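Beta-xylanase (PDB 7NWN) probably binds plant cell-wall polysaccharide through a calcium-containing family 9 carbohydrate-binding module that belongs to a multimodular xylan-degrading enzyme. Local coordinates at residues E95-E100 with E165-E170; Y115-N120 with L131-K136. One frame throughout, in Å; residues are numbered along the deposited sequence.

Contact 1. Residues E95-E100 with E165-E170; sequences EIFLDE and EFQVNE. With CA (calcium ion), chain S.
N169 gives its ND2 to OE2 of E95, 2.8 Å away and nearly straight at 172°, in the plane of the amide but from above the plane of the carboxylate. That amide is held from its other end: Q167 NE2 donates to N169 OD1 at 2.8 Å. E95 reaches this position with its chain extended beyond CG, running side by side with Q167, and its carboxylate is gripped further by a salt bridge from R116 and a hydrogen bond with H114. Four backbone bonds tie these adjacent strands of one beta-sandwich sheet in antiparallel fashion: E95 pairs with Q167 and F97 with E165, both as hydrogen-bonded pairs, the shortest being E95 N to Q167 O at 2.7 Å. Between them I96 and F166, a non-hydrogen-bonded pair, face strand 69-77 of the other sheet, and F166 CA directs a CA-H...O contact at E95 O.

Packing follows on the face shared by E95, F97, E165 and Q167. At the edge of the F97 ring lie E165 O and Q167 CB, and F97 CD1 comes 3.5 Å from E165 CB. E165 bends at chi2 (60°) and turns its carboxylate back onto the amide N of F166; D185 and N182 hold its other oxygen. Beyond the paired residues, D99 OD1 binds calcium. The buried E95 carboxylate, met by several donors including arginine, is likely to remain ionised.

Contact 2. Residues Y115-N120 with L131-K136; sequences YRVNYN and LRFYTK
Y115 lays its ring over F133 in an offset stack, the two planes only 8° apart and the centroids separated by 4.6 Å. The side chains slide past each other in opposite directions, and each ring therefore receives the other residue's CB on its face: Y115 CB stands 3.6 Å from the centroid of the F133 ring, and F133 CB lies 3.9 Å from the centroid of the Y115 ring, almost exactly on its normal. With F133 CG anti to its own nitrogen (chi1 -173°), its ring is turned over Y115. On the opposite face of the F133 ring sits CG2 of T135, offset toward the rim, and the carbonyl O of R116 meets the ring edge at F133 CE2, 3.5 Å away.

At the far end of the tyrosine, the hydroxyl OH of Y115 comes 3.5 Å from R132 CB, the two side chains crossing at about a right angle, and hydrogen-bonds to the carbonyl of D129. With an alanine here only CB would stay over F133, and loss of the stack and of the ring beneath F133 CB would probably leave a gap beside F133 and the D129 carbonyl without its hydroxyl partner. Further along, V117 and T135 reach tip to tip, V117 CG2 to T135 OG1 at 3.7 Å, while V117 CG1 nears F133 CZ; the threonine hydroxyl bonds to N121.

The axes of strand segments 115-118 and 133-136 approach to 8.8 Å at 19°, too distant for backbone pairing, and the strands lie in different sheets. V146, A148 and I150 of strand 143-151 add to the same layer. Such face-to-face packing of two sheets through buried side chains is the core of a beta-sandwich, the fold of family 9 carbohydrate-binding modules.

Overall arrangement
Strands 93-99 and 112-118, consecutive in the chain, are neighbours in one sheet and join the two contacts, whose centres lie 12 Å apart. Contact 1 pairs strands within that sheet; contact 2 carries it across the sandwich to strand 133-140. Along the sequence, contact 2 is nested inside the loop closed by contact 1. Besides the E95-R116 salt bridge (OE2 to NE, 2.8 Å), I96 O lies 2.9 Å from Y115 N, a probable hydrogen bond. A hexaethylene glycol, probably from crystallisation, lies about 3 Å from the E95 side chain and 4 Å from that of R116. E100, the residue after D99, forms a second salt bridge with R132. D103, D111 and D112 complete the D99 calcium site.

Contact 1. Residues E95-E100 with E165-E170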
loop_
_atom_site.group_PDB
_atom_site.type_symbol
_atom_site.label_atom_id
_atom_site.label_comp_id
_atom_site.label_asym_id
_atom_site.label_seq_id
_atom_site.Cartn_x
_atom_site.Cartn_y
_atom_site.Cartn_z
ATOM N N GLU A 95 4.935 -1.290 -3.550
ATOM C CA GLU A 95 4.099 -2.437 -3.901
ATOM C C GLU A 95 3.162 -2.704 -2.726
ATOM O O GLU A 95 3.539 -2.513 -1.561
ATOM C CB GLU A 95 4.977 -3.675 -4.044
ATOM C CG GLU A 95 5.980 -3.565 -5.191
ATOM C CD GLU A 95 6.793 -4.799 -5.480
ATOM O OE1 GLU A 95 6.535 -5.858 -4.854
ATOM O OE2 GLU A 95 7.694 -4.712 -6.326
ATOM N N ILE A 96 1.935 -3.103 -3.079
ATOM C CA ILE A 96 0.865 -3.351 -2.120
ATOM C C ILE A 96 0.378 -4.768 -2.414
ATOM O O ILE A 96 0.114 -5.082 -3.558
ATOM C CB ILE A 96 -0.271 -2.296 -2.256
ATOM C CG1 ILE A 96 0.272 -0.901 -1.880
ATOM C CG2 ILE A 96 -1.477 -2.629 -1.349
ATOM C CD1 ILE A 96 -0.540 0.211 -2.524
ATOM N N PHE A 97 0.288 -5.576 -1.366
ATOM C CA PHE A 97 -0.176 -6.951 -1.442
ATOM C C PHE A 97 -1.426 -7.071 -0.569
ATOM O O PHE A 97 -1.429 -6.524 0.532
ATOM C CB PHE A 97 0.908 -7.846 -0.831
ATOM C CG PHE A 97 2.315 -7.734 -1.403
ATOM C CD1 PHE A 97 3.141 -6.662 -1.076
ATOM C CD2 PHE A 97 2.820 -8.735 -2.233
ATOM C CE1 PHE A 97 4.453 -6.605 -1.534
ATOM C CE2 PHE A 97 4.138 -8.696 -2.695
ATOM C CZ PHE A 97 4.948 -7.628 -2.342
ATOM N N LEU A 98 -2.447 -7.796 -1.055
ATOM C CA LEU A 98 -3.662 -8.017 -0.276
ATOM C C LEU A 98 -4.142 -9.473 -0.424
ATOM O O LEU A 98 -4.227 -9.997 -1.542
ATOM C CB LEU A 98 -4.748 -7.051 -0.761
ATOM C CG LEU A 98 -5.945 -6.867 0.185
ATOM C CD1 LEU A 98 -5.538 -6.172 1.479
ATOM C CD2 LEU A 98 -7.063 -6.100 -0.537
ATOM N N ASP A 99 -4.440 -10.106 0.721
ATOM C CA ASP A 99 -5.116 -11.405 0.766
ATOM C C ASP A 99 -6.505 -11.102 1.333
ATOM O O ASP A 99 -6.656 -11.004 2.556
ATOM C CB ASP A 99 -4.311 -12.366 1.650
ATOM C CG ASP A 99 -4.961 -13.718 2.048
ATOM O OD1 ASP A 99 -6.006 -14.122 1.464
ATOM O OD2 ASP A 99 -4.417 -14.326 2.991
ATOM N N GLU A 100 -7.441 -10.847 0.412
ATOM C CA GLU A 100 -8.722 -10.228 0.742
ATOM C C GLU A 100 -9.585 -11.197 1.554
ATOM O O GLU A 100 -10.237 -10.771 2.498
ATOM C CB GLU A 100 -9.452 -9.807 -0.537
ATOM C CG GLU A 100 -10.608 -8.860 -0.285
ATOM C CD GLU A 100 -11.349 -8.392 -1.526
ATOM O OE1 GLU A 100 -10.934 -8.719 -2.648
ATOM O OE2 GLU A 100 -12.329 -7.679 -1.364
ATOM N N GLU A 165 0.615 -6.714 2.777
ATOM C CA GLU A 165 2.029 -6.353 2.844
ATOM C C GLU A 165 2.235 -5.025 2.085
ATOM O O GLU A 165 1.461 -4.706 1.189
ATOM C CB GLU A 165 2.901 -7.515 2.302
ATOM C CG GLU A 165 4.416 -7.245 2.169
ATOM C CD GLU A 165 5.196 -6.886 3.428
ATOM O OE1 GLU A 165 4.674 -6.138 4.316
ATOM O OE2 GLU A 165 6.359 -7.343 3.550
ATOM N N PHE A 166 3.285 -4.293 2.483
ATOM C CA PHE A 166 3.772 -3.065 1.878
ATOM C C PHE A 166 5.287 -3.216 1.638
ATOM O O PHE A 166 6.025 -3.623 2.532
ATOM C CB PHE A 166 3.467 -1.879 2.804
ATOM C CG PHE A 166 3.916 -0.551 2.248
ATOM C CD1 PHE A 166 3.195 0.102 1.253
ATOM C CD2 PHE A 166 5.120 0.005 2.684
ATOM C CE1 PHE A 166 3.664 1.299 0.726
ATOM C CE2 PHE A 166 5.582 1.196 2.147
ATOM C CZ PHE A 166 4.848 1.832 1.166
ATOM N N GLN A 167 5.737 -2.835 0.442
ATOM C CA GLN A 167 7.149 -2.846 0.073
ATOM C C GLN A 167 7.523 -1.571 -0.712
ATOM O O GLN A 167 6.767 -1.095 -1.554
ATOM C CB GLN A 167 7.422 -4.042 -0.844
ATOM C CG GLN A 167 8.918 -4.279 -1.070
ATOM C CD GLN A 167 9.101 -5.577 -1.827
ATOM O OE1 GLN A 167 8.743 -6.671 -1.362
ATOM N NE2 GLN A 167 9.643 -5.454 -3.021
ATOM N N VAL A 168 8.747 -1.074 -0.458
ATOM C CA VAL A 168 9.338 -0.046 -1.290
ATOM C C VAL A 168 10.513 -0.690 -2.010
ATOM O O VAL A 168 11.347 -1.305 -1.362
ATOM C CB VAL A 168 9.844 1.095 -0.400
ATOM C CG1 VAL A 168 10.680 2.135 -1.164
ATOM C CG2 VAL A 168 8.689 1.740 0.364
ATOM N N ASN A 169 10.596 -0.476 -3.312
ATOM C CA ASN A 169 11.785 -0.772 -4.111
ATOM C C ASN A 169 12.591 0.522 -4.269
ATOM O O ASN A 169 12.057 1.531 -4.754
ATOM C CB ASN A 169 11.345 -1.231 -5.486
ATOM C CG ASN A 169 10.489 -2.489 -5.378
ATOM O OD1 ASN A 169 10.819 -3.413 -4.620
ATOM N ND2 ASN A 169 9.421 -2.557 -6.162
ATOM N N GLU A 170 13.853 0.481 -3.827
ATOM C CA GLU A 170 14.757 1.596 -4.002
ATOM C C GLU A 170 15.759 1.319 -5.114
ATOM O O GLU A 170 16.546 0.373 -5.000
ATOM C CB GLU A 170 15.607 1.917 -2.786
ATOM C CG GLU A 170 16.411 3.185 -3.178
ATOM C CD GLU A 170 17.633 3.359 -2.334
ATOM O OE1 GLU A 170 17.732 2.671 -1.261
ATOM O OE2 GLU A 170 18.461 4.163 -2.744
HETATM CA CA CA S . -6.498 -14.998 -0.442
HETATM O O HOH W 1 -4.449 -16.353 0.063
#

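Contact 2. Residues Y115-N120 with L131-K136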
loop_
_atom_site.group_PDB
_atom_site.type_symbol
_atom_site.label_atom_id
_atom_site.label_comp_id
_atom_site.label_asym_id
_atom_site.label_seq_id
_atom_site.Cartn_x
_atom_site.Cartn_y
_atom_site.Cartn_z
ATOM N N TYR A 115 0.075 -5.327 -6.422
ATOM C CA TYR A 115 0.092 -4.152 -7.294
ATOM C C TYR A 115 1.374 -3.374 -7.007
ATOM O O TYR A 115 1.951 -3.526 -5.929
ATOM C CB TYR A 115 -1.102 -3.254 -6.960
ATOM C CG TYR A 115 -2.447 -3.843 -7.327
ATOM C CD1 TYR A 115 -2.718 -4.319 -8.600
ATOM C CD2 TYR A 115 -3.476 -3.875 -6.393
ATOM C CE1 TYR A 115 -3.971 -4.850 -8.917
ATOM C CE2 TYR A 115 -4.747 -4.347 -6.718
ATOM C CZ TYR A 115 -4.988 -4.879 -7.972
ATOM O OH TYR A 115 -6.239 -5.350 -8.283
ATOM N N ARG A 116 1.774 -2.544 -7.976
ATOM C CA ARG A 116 3.005 -1.739 -7.880
ATOM C C ARG A 116 2.717 -0.414 -8.586
ATOM O O ARG A 116 1.986 -0.414 -9.576
ATOM C CB ARG A 116 4.169 -2.452 -8.616
ATOM C CG ARG A 116 5.543 -1.761 -8.538
ATOM C CD ARG A 116 6.636 -2.501 -9.374
ATOM N NE ARG A 116 6.886 -3.848 -8.814
ATOM C CZ ARG A 116 6.346 -4.989 -9.272
ATOM N NH1 ARG A 116 5.580 -4.995 -10.360
ATOM N NH2 ARG A 116 6.572 -6.118 -8.621
ATOM N N VAL A 117 3.276 0.699 -8.059
ATOM C CA VAL A 117 3.188 1.977 -8.755
ATOM C C VAL A 117 4.517 2.687 -8.503
ATOM O O VAL A 117 5.046 2.641 -7.377
ATOM C CB VAL A 117 1.971 2.823 -8.285
ATOM C CG1 VAL A 117 1.922 3.019 -6.775
ATOM C CG2 VAL A 117 1.834 4.151 -9.016
ATOM N N ASN A 118 5.103 3.237 -9.575
ATOM C CA ASN A 118 6.346 3.987 -9.430
ATOM C C ASN A 118 6.067 5.475 -9.149
ATOM O O ASN A 118 4.920 5.909 -9.176
ATOM C CB ASN A 118 7.263 3.738 -10.633
ATOM C CG ASN A 118 6.904 4.490 -11.902
ATOM O OD1 ASN A 118 6.047 5.367 -11.923
ATOM N ND2 ASN A 118 7.605 4.180 -12.987
ATOM N N TYR A 119 7.136 6.276 -8.938
ATOM C CA TYR A 119 6.977 7.659 -8.497
ATOM C C TYR A 119 6.358 8.495 -9.620
ATOM O O TYR A 119 5.845 9.543 -9.294
ATOM C CB TYR A 119 8.312 8.274 -8.024
ATOM C CG TYR A 119 9.363 8.288 -9.103
ATOM C CD1 TYR A 119 10.152 7.166 -9.347
ATOM C CD2 TYR A 119 9.471 9.357 -9.977
ATOM C CE1 TYR A 119 11.081 7.148 -10.383
ATOM C CE2 TYR A 119 10.416 9.364 -11.000
ATOM C CZ TYR A 119 11.220 8.252 -11.217
ATOM O OH TYR A 119 12.113 8.207 -12.268
ATOM N N ASN A 120 6.383 8.038 -10.900
ATOM C CA ASN A 120 5.716 8.716 -12.024
ATOM C C ASN A 120 4.271 8.229 -12.222
ATOM O O ASN A 120 3.645 8.538 -13.256
ATOM C CB ASN A 120 6.469 8.558 -13.352
ATOM C CG ASN A 120 7.721 9.400 -13.346
ATOM O OD1 ASN A 120 7.737 10.477 -12.744
ATOM N ND2 ASN A 120 8.786 8.872 -13.921
ATOM N N LEU A 131 -7.777 -3.027 -12.997
ATOM C CA LEU A 131 -8.927 -2.124 -13.003
ATOM C C LEU A 131 -9.387 -1.760 -11.588
ATOM O O LEU A 131 -10.100 -0.789 -11.431
ATOM C CB LEU A 131 -10.093 -2.725 -13.801
ATOM C CG LEU A 131 -10.028 -2.483 -15.317
ATOM C CD1 LEU A 131 -8.731 -3.021 -15.934
ATOM C CD2 LEU A 131 -11.207 -3.139 -16.006
ATOM N N ARG A 132 -8.965 -2.511 -10.571
ATOM C CA ARG A 132 -9.348 -2.251 -9.193
ATOM C C ARG A 132 -8.434 -1.195 -8.559
ATOM O O ARG A 132 -8.747 -0.729 -7.474
ATOM C CB ARG A 132 -9.223 -3.540 -8.372
ATOM C CG ARG A 132 -10.134 -4.637 -8.957
ATOM C CD ARG A 132 -9.879 -5.954 -8.235
ATOM N NE ARG A 132 -10.171 -5.863 -6.827
ATOM C CZ ARG A 132 -10.226 -6.886 -5.999
ATOM N NH1 ARG A 132 -10.024 -8.108 -6.464
ATOM N NH2 ARG A 132 -10.532 -6.698 -4.724
ATOM N N PHE A 133 -7.319 -0.853 -9.243
ATOM C CA PHE A 133 -6.211 -0.096 -8.640
ATOM C C PHE A 133 -6.211 1.309 -9.237
ATOM O O PHE A 133 -6.178 1.493 -10.474
ATOM C CB PHE A 133 -4.884 -0.819 -8.913
ATOM C CG PHE A 133 -3.633 -0.303 -8.235
ATOM C CD1 PHE A 133 -3.630 -0.038 -6.880
ATOM C CD2 PHE A 133 -2.420 -0.276 -8.928
ATOM C CE1 PHE A 133 -2.466 0.342 -6.217
ATOM C CE2 PHE A 133 -1.238 0.089 -8.272
ATOM C CZ PHE A 133 -1.265 0.435 -6.930
ATOM N N TYR A 134 -6.329 2.309 -8.352
ATOM C CA TYR A 134 -6.380 3.676 -8.852
ATOM C C TYR A 134 -5.415 4.512 -8.014
ATOM O O TYR A 134 -5.534 4.497 -6.784
ATOM C CB TYR A 134 -7.794 4.209 -8.659
ATOM C CG TYR A 134 -8.054 5.633 -9.081
ATOM C CD1 TYR A 134 -7.416 6.226 -10.171
ATOM C CD2 TYR A 134 -8.985 6.391 -8.367
ATOM C CE1 TYR A 134 -7.717 7.530 -10.529
ATOM C CE2 TYR A 134 -9.306 7.698 -8.718
ATOM C CZ TYR A 134 -8.660 8.269 -9.804
ATOM O OH TYR A 134 -8.991 9.546 -10.148
ATOM N N THR A 135 -4.503 5.252 -8.692
ATOM C CA THR A 135 -3.394 5.860 -7.946
ATOM C C THR A 135 -3.139 7.271 -8.475
ATOM O O THR A 135 -3.387 7.551 -9.649
ATOM C CB THR A 135 -2.089 5.046 -8.064
ATOM O OG1 THR A 135 -1.717 5.049 -9.445
ATOM C CG2 THR A 135 -2.217 3.617 -7.571
ATOM N N LYS A 136 -2.536 8.089 -7.606
ATOM C CA LYS A 136 -1.906 9.351 -7.977
ATOM C C LYS A 136 -0.583 9.439 -7.221
ATOM O O LYS A 136 -0.466 8.863 -6.128
ATOM C CB LYS A 136 -2.794 10.505 -7.507
ATOM C CG LYS A 136 -4.108 10.584 -8.265
ATOM C CD LYS A 136 -3.958 10.944 -9.708
ATOM C CE LYS A 136 -5.329 11.038 -10.345
ATOM N NZ LYS A 136 -5.219 11.013 -11.833
#